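Local coordinates for SRPBCC family protein (Bacillus thuringiensis serovar konkukian, PDB 3F08), which is of unknown function but belongs to the Bet v 1-like polyketide cyclase and lipid transport family, and so may bind a small hydrophobic ligand, at residues 7-12 with 96-101; 30-35 with 129-134; 39-44 with 57-62. The protein carries 5 engineered substitutions. One frame throughout, in Å; residues are numbered along the deposited sequence.

Contact 1: residues 7-12 with 96-101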
loop_
_atom_site.group_PDB
_atom_site.type_symbol
_atom_site.label_atom_id
_atom_site.label_comp_id
_atom_site.label_asym_id
_atom_site.label_seq_id
_atom_site.Cartn_x
_atom_site.Cartn_y
_atom_site.Cartn_z
ATOM N N SER B 7 -18.720 10.413 -8.902
ATOM C CA SER B 7 -18.912 10.298 -7.472
ATOM C C SER B 7 -20.289 9.749 -7.164
ATOM O O SER B 7 -21.196 9.820 -7.991
ATOM C CB SER B 7 -18.742 11.672 -6.826
ATOM O OG SER B 7 -19.166 11.638 -5.482
HETATM N N MSE B 8 -20.439 9.187 -5.973
HETATM C CA MSE B 8 -21.723 8.651 -5.563
HETATM C C MSE B 8 -21.803 8.564 -4.053
HETATM O O MSE B 8 -20.811 8.289 -3.375
HETATM C CB MSE B 8 -21.957 7.268 -6.184
HETATM C CG MSE B 8 -23.320 6.662 -5.850
HETATM SE SE MSE B 8 -23.891 5.198 -7.018
HETATM C CE MSE B 8 -24.882 6.220 -8.330
ATOM N N GLU B 9 -22.988 8.832 -3.524
ATOM C CA GLU B 9 -23.204 8.738 -2.094
ATOM C C GLU B 9 -23.499 7.278 -1.824
ATOM O O GLU B 9 -24.539 6.761 -2.229
ATOM C CB GLU B 9 -24.400 9.585 -1.660
ATOM C CG GLU B 9 -24.085 11.051 -1.401
ATOM C CD GLU B 9 -23.228 11.266 -0.161
ATOM O OE1 GLU B 9 -23.569 10.712 0.906
ATOM O OE2 GLU B 9 -22.220 11.999 -0.256
ATOM N N ILE B 10 -22.574 6.607 -1.158
ATOM C CA ILE B 10 -22.756 5.206 -0.828
ATOM C C ILE B 10 -23.391 5.124 0.551
ATOM O O ILE B 10 -22.982 5.842 1.466
ATOM C CB ILE B 10 -21.408 4.479 -0.832
ATOM C CG1 ILE B 10 -20.806 4.558 -2.236
ATOM C CG2 ILE B 10 -21.586 3.014 -0.394
ATOM C CD1 ILE B 10 -21.679 3.922 -3.307
ATOM N N PHE B 11 -24.387 4.251 0.699
ATOM C CA PHE B 11 -25.086 4.112 1.974
ATOM C C PHE B 11 -24.356 3.254 2.979
ATOM O O PHE B 11 -24.814 2.169 3.333
ATOM C CB PHE B 11 -26.490 3.538 1.773
ATOM C CG PHE B 11 -27.337 4.330 0.828
ATOM C CD1 PHE B 11 -26.945 5.604 0.421
ATOM C CD2 PHE B 11 -28.534 3.804 0.346
ATOM C CE1 PHE B 11 -27.733 6.353 -0.453
ATOM C CE2 PHE B 11 -29.337 4.540 -0.531
ATOM C CZ PHE B 11 -28.935 5.818 -0.932
ATOM N N GLY B 12 -23.220 3.753 3.444
ATOM C CA GLY B 12 -22.422 3.054 4.433
ATOM C C GLY B 12 -21.521 4.100 5.063
ATOM O O GLY B 12 -21.138 5.046 4.381
ATOM N N SER B 96 -23.510 10.287 9.073
ATOM C CA SER B 96 -22.471 9.425 9.613
ATOM C C SER B 96 -22.583 8.014 9.045
ATOM O O SER B 96 -21.650 7.225 9.166
ATOM C CB SER B 96 -22.564 9.381 11.134
ATOM O OG SER B 96 -23.829 8.902 11.545
ATOM N N ASN B 97 -23.723 7.699 8.425
ATOM C CA ASN B 97 -23.933 6.378 7.843
ATOM C C ASN B 97 -23.883 6.380 6.315
ATOM O O ASN B 97 -24.401 5.468 5.670
ATOM C CB ASN B 97 -25.261 5.777 8.316
ATOM C CG ASN B 97 -26.470 6.471 7.713
ATOM O OD1 ASN B 97 -26.568 7.698 7.728
ATOM N ND2 ASN B 97 -27.406 5.682 7.189
ATOM N N THR B 98 -23.278 7.412 5.732
ATOM C CA THR B 98 -23.140 7.470 4.278
ATOM C C THR B 98 -21.730 7.938 3.944
ATOM O O THR B 98 -21.041 8.486 4.799
ATOM C CB THR B 98 -24.146 8.439 3.621
ATOM O OG1 THR B 98 -23.889 9.773 4.072
ATOM C CG2 THR B 98 -25.579 8.045 3.955
ATOM N N SER B 99 -21.304 7.712 2.706
ATOM C CA SER B 99 -19.973 8.117 2.269
ATOM C C SER B 99 -20.040 8.694 0.870
ATOM O O SER B 99 -20.886 8.303 0.068
ATOM C CB SER B 99 -19.012 6.915 2.232
ATOM O OG SER B 99 -18.764 6.375 3.514
ATOM N N LEU B 100 -19.154 9.637 0.577
ATOM C CA LEU B 100 -19.086 10.194 -0.763
ATOM C C LEU B 100 -17.866 9.526 -1.373
ATOM O O LEU B 100 -16.730 9.907 -1.102
ATOM C CB LEU B 100 -18.873 11.704 -0.742
ATOM C CG LEU B 100 -18.884 12.285 -2.159
ATOM C CD1 LEU B 100 -20.250 12.046 -2.788
ATOM C CD2 LEU B 100 -18.564 13.768 -2.118
ATOM N N VAL B 101 -18.100 8.506 -2.178
ATOM C CA VAL B 101 -16.998 7.810 -2.804
ATOM C C VAL B 101 -16.719 8.430 -4.163
ATOM O O VAL B 101 -17.604 8.534 -5.010
ATOM C CB VAL B 101 -17.309 6.322 -2.950
ATOM C CG1 VAL B 101 -16.118 5.612 -3.580
ATOM C CG2 VAL B 101 -17.636 5.728 -1.570
#
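The Glu9 carboxylate spreads its two oxygens over the neighbouring strand: OE1 turns to Thr98 and OE2 to the Leu100 side chain, with OE2 3.2 Å from Leu100 CD1. A bend in the Glu9 chain at chi2 (-69°) folds the acid back across the strand. Glu9 OE1 and Thr98 OG1 are 3.3 Å apart, a weak hydrogen-bond contact at most; Thr98 OG1 also has a hydrogen bond with the backbone N of Glu95. Beneath the acid the strands run antiparallel, at 154°. Met8 and Val101 form one hydrogen-bonded pair. Ile10 and Ser99 form the next, with Ile10 N to Ser99 O at 2.7 Å and Ser99 N to Ile10 O at 2.8 Å, both donors lying in the carbonyl planes. Past Ile10 the chain leaves the strand through an inverse gamma turn centred on Phe11. Ser99 OG then donates to Gly12 O at 2.9 Å, tilted 31° from the carbonyl plane, and ties the turn back to the strand. Ile10 CG1 presses on Val101 CG2 at 3.4 Å, a tight contact that both side chains share with Val17 of helix 14-21. Chemically, Glu9 and Leu100 occupy one, partly exposed face of the ladder; the other sets Ile10, Val101 and Ser99 against helices 14-21 and 114-137, the buried Ser99 hydroxyl being satisfied by Gly12 O.

Contact 2: residues 30-35 with 129-134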
loop_
_atom_site.group_PDB
_atom_site.type_symbol
_atom_site.label_atom_id
_atom_site.label_comp_id
_atom_site.label_asym_id
_atom_site.label_seq_id
_atom_site.Cartn_x
_atom_site.Cartn_y
_atom_site.Cartn_z
ATOM N N TRP B 30 -16.323 -6.623 -3.615
ATOM C CA TRP B 30 -17.389 -5.691 -3.969
ATOM C C TRP B 30 -17.646 -5.525 -5.459
ATOM O O TRP B 30 -18.587 -4.839 -5.853
ATOM C CB TRP B 30 -17.150 -4.316 -3.324
ATOM C CG TRP B 30 -15.823 -3.668 -3.616
ATOM C CD1 TRP B 30 -14.614 -3.996 -3.085
ATOM C CD2 TRP B 30 -15.597 -2.529 -4.457
ATOM N NE1 TRP B 30 -13.648 -3.129 -3.533
ATOM C CE2 TRP B 30 -14.227 -2.218 -4.377
ATOM C CE3 TRP B 30 -16.427 -1.738 -5.269
ATOM C CZ2 TRP B 30 -13.659 -1.144 -5.079
ATOM C CZ3 TRP B 30 -15.865 -0.672 -5.966
ATOM C CH2 TRP B 30 -14.491 -0.386 -5.865
ATOM N N LEU B 31 -16.820 -6.161 -6.284
ATOM C CA LEU B 31 -16.966 -6.114 -7.739
ATOM C C LEU B 31 -17.254 -7.538 -8.220
ATOM O O LEU B 31 -16.358 -8.377 -8.278
ATOM C CB LEU B 31 -15.673 -5.603 -8.380
ATOM C CG LEU B 31 -15.651 -4.254 -9.102
ATOM C CD1 LEU B 31 -16.357 -3.209 -8.277
ATOM C CD2 LEU B 31 -14.207 -3.842 -9.367
ATOM N N PRO B 32 -18.516 -7.826 -8.567
ATOM C CA PRO B 32 -18.939 -9.152 -9.042
ATOM C C PRO B 32 -18.236 -9.675 -10.298
ATOM O O PRO B 32 -18.030 -10.879 -10.436
ATOM C CB PRO B 32 -20.443 -8.972 -9.261
ATOM C CG PRO B 32 -20.811 -7.949 -8.213
ATOM C CD PRO B 32 -19.681 -6.948 -8.373
ATOM N N TYR B 33 -17.871 -8.782 -11.207
ATOM C CA TYR B 33 -17.222 -9.199 -12.443
ATOM C C TYR B 33 -15.724 -9.452 -12.321
ATOM O O TYR B 33 -15.050 -9.724 -13.313
ATOM C CB TYR B 33 -17.512 -8.179 -13.541
ATOM C CG TYR B 33 -17.629 -6.767 -13.028
ATOM C CD1 TYR B 33 -16.516 -5.932 -12.957
ATOM C CD2 TYR B 33 -18.861 -6.259 -12.619
ATOM C CE1 TYR B 33 -16.630 -4.618 -12.497
ATOM C CE2 TYR B 33 -18.986 -4.953 -12.156
ATOM C CZ TYR B 33 -17.871 -4.136 -12.100
ATOM O OH TYR B 33 -18.001 -2.828 -11.688
ATOM N N ILE B 34 -15.208 -9.354 -11.099
ATOM C CA ILE B 34 -13.800 -9.622 -10.822
ATOM C C ILE B 34 -13.802 -10.774 -9.819
ATOM O O ILE B 34 -13.618 -10.560 -8.620
ATOM C CB ILE B 34 -13.095 -8.430 -10.157
ATOM C CG1 ILE B 34 -13.287 -7.164 -10.992
ATOM C CG2 ILE B 34 -11.608 -8.741 -10.002
ATOM C CD1 ILE B 34 -12.667 -7.239 -12.367
ATOM N N PRO B 35 -13.999 -12.013 -10.299
ATOM C CA PRO B 35 -14.036 -13.195 -9.428
ATOM C C PRO B 35 -12.842 -13.360 -8.485
ATOM O O PRO B 35 -13.008 -13.674 -7.308
ATOM C CB PRO B 35 -14.133 -14.364 -10.418
ATOM C CG PRO B 35 -14.689 -13.744 -11.660
ATOM C CD PRO B 35 -14.007 -12.411 -11.716
ATOM N N LEU B 129 -19.123 1.754 -8.829
ATOM C CA LEU B 129 -19.790 2.419 -7.719
ATOM C C LEU B 129 -21.218 1.917 -7.550
ATOM O O LEU B 129 -21.736 1.883 -6.441
ATOM C CB LEU B 129 -19.774 3.936 -7.914
ATOM C CG LEU B 129 -18.381 4.577 -7.900
ATOM C CD1 LEU B 129 -18.522 6.086 -7.947
ATOM C CD2 LEU B 129 -17.621 4.158 -6.638
ATOM N N LYS B 130 -21.863 1.537 -8.648
ATOM C CA LYS B 130 -23.214 0.999 -8.548
ATOM C C LYS B 130 -23.097 -0.363 -7.870
ATOM O O LYS B 130 -23.954 -0.749 -7.072
ATOM C CB LYS B 130 -23.847 0.847 -9.935
ATOM C CG LYS B 130 -24.239 2.173 -10.584
ATOM C CD LYS B 130 -24.861 1.965 -11.960
ATOM C CE LYS B 130 -25.243 3.292 -12.614
ATOM N NZ LYS B 130 -25.696 3.097 -14.022
ATOM N N ALA B 131 -22.018 -1.078 -8.183
ATOM C CA ALA B 131 -21.768 -2.387 -7.599
ATOM C C ALA B 131 -21.490 -2.204 -6.109
ATOM O O ALA B 131 -21.925 -3.007 -5.288
ATOM C CB ALA B 131 -20.578 -3.062 -8.288
ATOM N N LEU B 132 -20.780 -1.136 -5.761
ATOM C CA LEU B 132 -20.483 -0.863 -4.357
ATOM C C LEU B 132 -21.780 -0.555 -3.597
ATOM O O LEU B 132 -21.952 -0.962 -2.447
ATOM C CB LEU B 132 -19.518 0.330 -4.246
ATOM C CG LEU B 132 -19.131 0.793 -2.834
ATOM C CD1 LEU B 132 -18.484 -0.357 -2.076
ATOM C CD2 LEU B 132 -18.181 1.990 -2.914
ATOM N N GLN B 133 -22.688 0.177 -4.244
ATOM C CA GLN B 133 -23.964 0.529 -3.623
ATOM C C GLN B 133 -24.743 -0.753 -3.381
ATOM O O GLN B 133 -25.347 -0.940 -2.324
ATOM C CB GLN B 133 -24.784 1.461 -4.530
ATOM C CG GLN B 133 -26.073 1.999 -3.879
ATOM C CD GLN B 133 -25.815 3.087 -2.829
ATOM O OE1 GLN B 133 -26.111 4.266 -3.050
ATOM N NE2 GLN B 133 -25.258 2.693 -1.689
ATOM N N HIS B 134 -24.717 -1.641 -4.367
ATOM C CA HIS B 134 -25.423 -2.905 -4.258
ATOM C C HIS B 134 -24.888 -3.726 -3.091
ATOM O O HIS B 134 -25.655 -4.353 -2.362
ATOM C CB HIS B 134 -25.297 -3.691 -5.565
ATOM C CG HIS B 134 -25.871 -5.071 -5.497
ATOM N ND1 HIS B 134 -25.098 -6.189 -5.258
ATOM C CD2 HIS B 134 -27.144 -5.513 -5.619
ATOM C CE1 HIS B 134 -25.872 -7.260 -5.239
ATOM N NE2 HIS B 134 -27.119 -6.877 -5.457
#
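The loop 30-35 runs past residues 129-134 of helix 114-137, bringing Leu31 CA to 6.1 Å from Ala131 CA and Trp30 CA to 5.7 Å from Leu132 CA, and then folds into a type I beta turn from Leu31 to Ile34, closed by Ile34 N to Leu31 O. Ala131 is the hub of the contact. Its CB points at the loop and meets the Trp30 carbonyl, with Trp30 O to Ala131 CB at 3.6 Å. The proline ring arrives beside it, Pro32 CD lying 4.0 Å from Ala131 CB, and Leu31 CD1 reaches the same methyl at 4.2 Å; Tyr33 OH is a more distant neighbour. A second point of packing lies one residue along the helix. Trp30 CG stands between its backbone N and carbonyl carbon (chi1 55°), which turns the six-membered ring of the indole toward the helix, where Trp30 CE3 touches Leu132 CB at 3.9 Å. The two side chains meet at a slant. Leu132 extends its CG away from its own backbone N (chi1 178°), so that CD1 also reaches CE3. One face of the indole is covered from within the loop by Leu31 CD1, which sits 3.2 Å above the ring plane, offset toward the rim. Trp30 packs further on Leu20 and Ile21 of helix 14-21 and on Trp103 of strand 99-109. The join rests on van der Waals contact and apolar burial: its cohesion comes from the fit of one small methyl among four loop residues and of a leucine against an indole, consistent with the helix-grip architecture of Bet v 1-like proteins.

Contact 3: residues 39-44 with 57-62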
loop_
_atom_site.group_PDB
_atom_site.type_symbol
_atom_site.label_atom_id
_atom_site.label_comp_id
_atom_site.label_asym_id
_atom_site.label_seq_id
_atom_site.Cartn_x
_atom_site.Cartn_y
_atom_site.Cartn_z
ATOM N N LEU B 39 -2.086 -10.812 -5.064
ATOM C CA LEU B 39 -1.052 -9.787 -4.985
ATOM C C LEU B 39 0.351 -10.340 -5.223
ATOM O O LEU B 39 0.653 -11.472 -4.836
ATOM C CB LEU B 39 -1.076 -9.115 -3.605
ATOM C CG LEU B 39 -2.335 -8.387 -3.121
ATOM C CD1 LEU B 39 -2.192 -8.101 -1.637
ATOM C CD2 LEU B 39 -2.548 -7.093 -3.897
ATOM N N THR B 40 1.201 -9.541 -5.870
ATOM C CA THR B 40 2.589 -9.928 -6.094
ATOM C C THR B 40 3.451 -8.751 -5.659
ATOM O O THR B 40 2.927 -7.725 -5.218
ATOM C CB THR B 40 2.894 -10.277 -7.577
ATOM O OG1 THR B 40 2.570 -9.170 -8.421
ATOM C CG2 THR B 40 2.097 -11.493 -8.004
ATOM N N GLU B 41 4.767 -8.904 -5.758
ATOM C CA GLU B 41 5.680 -7.843 -5.352
ATOM C C GLU B 41 5.426 -7.340 -3.923
ATOM O O GLU B 41 5.391 -6.132 -3.661
ATOM C CB GLU B 41 5.605 -6.689 -6.360
ATOM C CG GLU B 41 6.266 -7.038 -7.689
ATOM C CD GLU B 41 6.529 -5.830 -8.565
ATOM O OE1 GLU B 41 6.963 -4.782 -8.038
ATOM O OE2 GLU B 41 6.322 -5.937 -9.787
ATOM N N GLY B 42 5.246 -8.285 -3.003
ATOM C CA GLY B 42 5.016 -7.945 -1.612
ATOM C C GLY B 42 3.701 -7.237 -1.325
ATOM O O GLY B 42 3.494 -6.753 -0.210
ATOM N N GLY B 43 2.815 -7.179 -2.317
ATOM C CA GLY B 43 1.530 -6.523 -2.132
ATOM C C GLY B 43 1.352 -5.247 -2.938
ATOM O O GLY B 43 0.315 -4.580 -2.833
ATOM N N ARG B 44 2.354 -4.910 -3.750
ATOM C CA ARG B 44 2.324 -3.701 -4.577
ATOM C C ARG B 44 1.648 -3.871 -5.937
ATOM O O ARG B 44 1.327 -2.888 -6.603
ATOM C CB ARG B 44 3.752 -3.194 -4.810
ATOM C CG ARG B 44 4.406 -2.543 -3.609
ATOM C CD ARG B 44 5.883 -2.280 -3.878
ATOM N NE ARG B 44 6.659 -3.517 -3.827
ATOM C CZ ARG B 44 7.975 -3.594 -3.996
ATOM N NH1 ARG B 44 8.686 -2.503 -4.240
ATOM N NH2 ARG B 44 8.587 -4.763 -3.893
ATOM N N ILE B 57 -3.315 -6.458 -14.774
ATOM C CA ILE B 57 -2.301 -6.218 -13.765
ATOM C C ILE B 57 -2.225 -4.727 -13.455
ATOM O O ILE B 57 -2.038 -3.905 -14.354
ATOM C CB ILE B 57 -0.931 -6.726 -14.247
ATOM C CG1 ILE B 57 -1.033 -8.220 -14.588
ATOM C CG2 ILE B 57 0.117 -6.512 -13.173
ATOM C CD1 ILE B 57 0.286 -8.843 -15.054
ATOM N N GLU B 58 -2.383 -4.382 -12.183
ATOM C CA GLU B 58 -2.347 -2.985 -11.779
ATOM C C GLU B 58 -1.324 -2.771 -10.674
ATOM O O GLU B 58 -1.106 -3.639 -9.830
ATOM C CB GLU B 58 -3.738 -2.544 -11.326
ATOM C CG GLU B 58 -4.823 -2.928 -12.322
ATOM C CD GLU B 58 -6.193 -2.398 -11.960
ATOM O OE1 GLU B 58 -6.493 -2.266 -10.753
ATOM O OE2 GLU B 58 -6.986 -2.134 -12.893
ATOM N N ARG B 59 -0.711 -1.597 -10.681
ATOM C CA ARG B 59 0.317 -1.269 -9.714
ATOM C C ARG B 59 -0.128 -0.239 -8.679
ATOM O O ARG B 59 -0.726 0.782 -9.029
ATOM C CB ARG B 59 1.548 -0.775 -10.478
ATOM C CG ARG B 59 2.555 -0.036 -9.648
ATOM C CD ARG B 59 3.951 -0.189 -10.216
ATOM N NE ARG B 59 4.779 -0.743 -9.165
ATOM C CZ ARG B 59 5.458 -1.878 -9.249
ATOM N NH1 ARG B 59 5.433 -2.603 -10.358
ATOM N NH2 ARG B 59 6.140 -2.295 -8.198
ATOM N N LEU B 60 0.141 -0.528 -7.407
ATOM C CA LEU B 60 -0.199 0.394 -6.325
ATOM C C LEU B 60 0.784 1.566 -6.372
ATOM O O LEU B 60 2.001 1.353 -6.316
ATOM C CB LEU B 60 -0.089 -0.303 -4.962
ATOM C CG LEU B 60 -0.396 0.564 -3.730
ATOM C CD1 LEU B 60 -1.885 0.928 -3.722
ATOM C CD2 LEU B 60 -0.029 -0.183 -2.450
ATOM N N GLU B 61 0.272 2.792 -6.475
ATOM C CA GLU B 61 1.140 3.968 -6.536
ATOM C C GLU B 61 1.177 4.736 -5.220
ATOM O O GLU B 61 2.245 5.146 -4.759
ATOM C CB GLU B 61 0.686 4.916 -7.647
ATOM C CG GLU B 61 0.801 4.372 -9.067
ATOM C CD GLU B 61 2.240 4.173 -9.516
ATOM O OE1 GLU B 61 3.150 4.772 -8.899
ATOM O OE2 GLU B 61 2.460 3.429 -10.498
ATOM N N VAL B 62 0.002 4.950 -4.635
ATOM C CA VAL B 62 -0.116 5.662 -3.374
ATOM C C VAL B 62 -1.199 5.013 -2.531
ATOM O O VAL B 62 -2.191 4.496 -3.052
ATOM C CB VAL B 62 -0.518 7.156 -3.574
ATOM C CG1 VAL B 62 -0.396 7.900 -2.255
ATOM C CG2 VAL B 62 0.368 7.825 -4.635
HETATM O O HOH W 1 7.688 -0.828 -6.377
#
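Glu41 sets its CG beside its own backbone N (chi1 -72°) and runs extended from there, while Arg59 starts out anti to its N and turns at chi3 (-123°); together these torsions carry carboxylate and guanidinium to each other between segments 39-44 and 57-62. The resulting salt bridge is asymmetric. Arg59 NH2 donates to Glu41 OE1 at 2.6 Å, whereas Arg59 NH1 to Glu41 OE2, at 3.5 Å, is weak. The two planes are 50° apart: OE1 lies near the guanidinium plane of Arg59, at its edge, but NH2 comes from above the carboxylate plane, so this is no flat, paired fork.

A second arginine completes the group. Arg44 NE donates to Glu41 O at 2.9 Å, almost straight, and Arg44 N reaches the same oxygen at 3.3 Å from the opposite face of the peptide plane. This holds the Arg44 guanidinium so that Glu41 OE1 sits 4.3 Å above its centre. Arg44 NE and Arg59 NH2 are 4.6 Å apart, and the acid near both probably offsets their charge; a water also joins Arg44 NH1 and Arg59 NH2 weakly. One backbone bond links the segments, Leu60 N to Arg44 O, 2.8 Å and nearly straight.

Arg44 also bonds the carbonyls of Trp18 and Gln19 of the second subunit and makes a cation-pi contact with that Trp18; Glu41 OE1, besides its bond from Arg59, is hydrogen-bonded to Gln19 NE2 of the second subunit. Within the fold, the contact sits where the turn after strand 36-40 leads into strand 45-49, itself paired with 55-64. Beyond it, Glu61 and Val62 form a classic beta bulge opposite Thr71, and Val62 pairs with a strand of the second subunit, continuing the sheet across the interface.

Overall arrangement
Contacts 1 and 2 have centres 15 Å apart and meet directly: Val101 CG1 lies 3.7 Å from Leu129 CD2, where the strand pair packs against helix 114-137. The same segment of helix also packs on loop 30-35, Leu132 touching both Trp30 and the strand residues Ile10 and Val101. That loop leads into strand 36-40 and contact 3, centred 21 Å from contact 2. Contacts 1 and 3 lie on opposite sides of the chain's centre, nearest atoms about 14 Å apart, yet share one antiparallel sheet. Contact 3 alone reaches the second subunit. In relatives, ligands typically lie between sheet and long helix; contacts 1 and 2, where helix 114-137 meets the sheet, probably border the corresponding space.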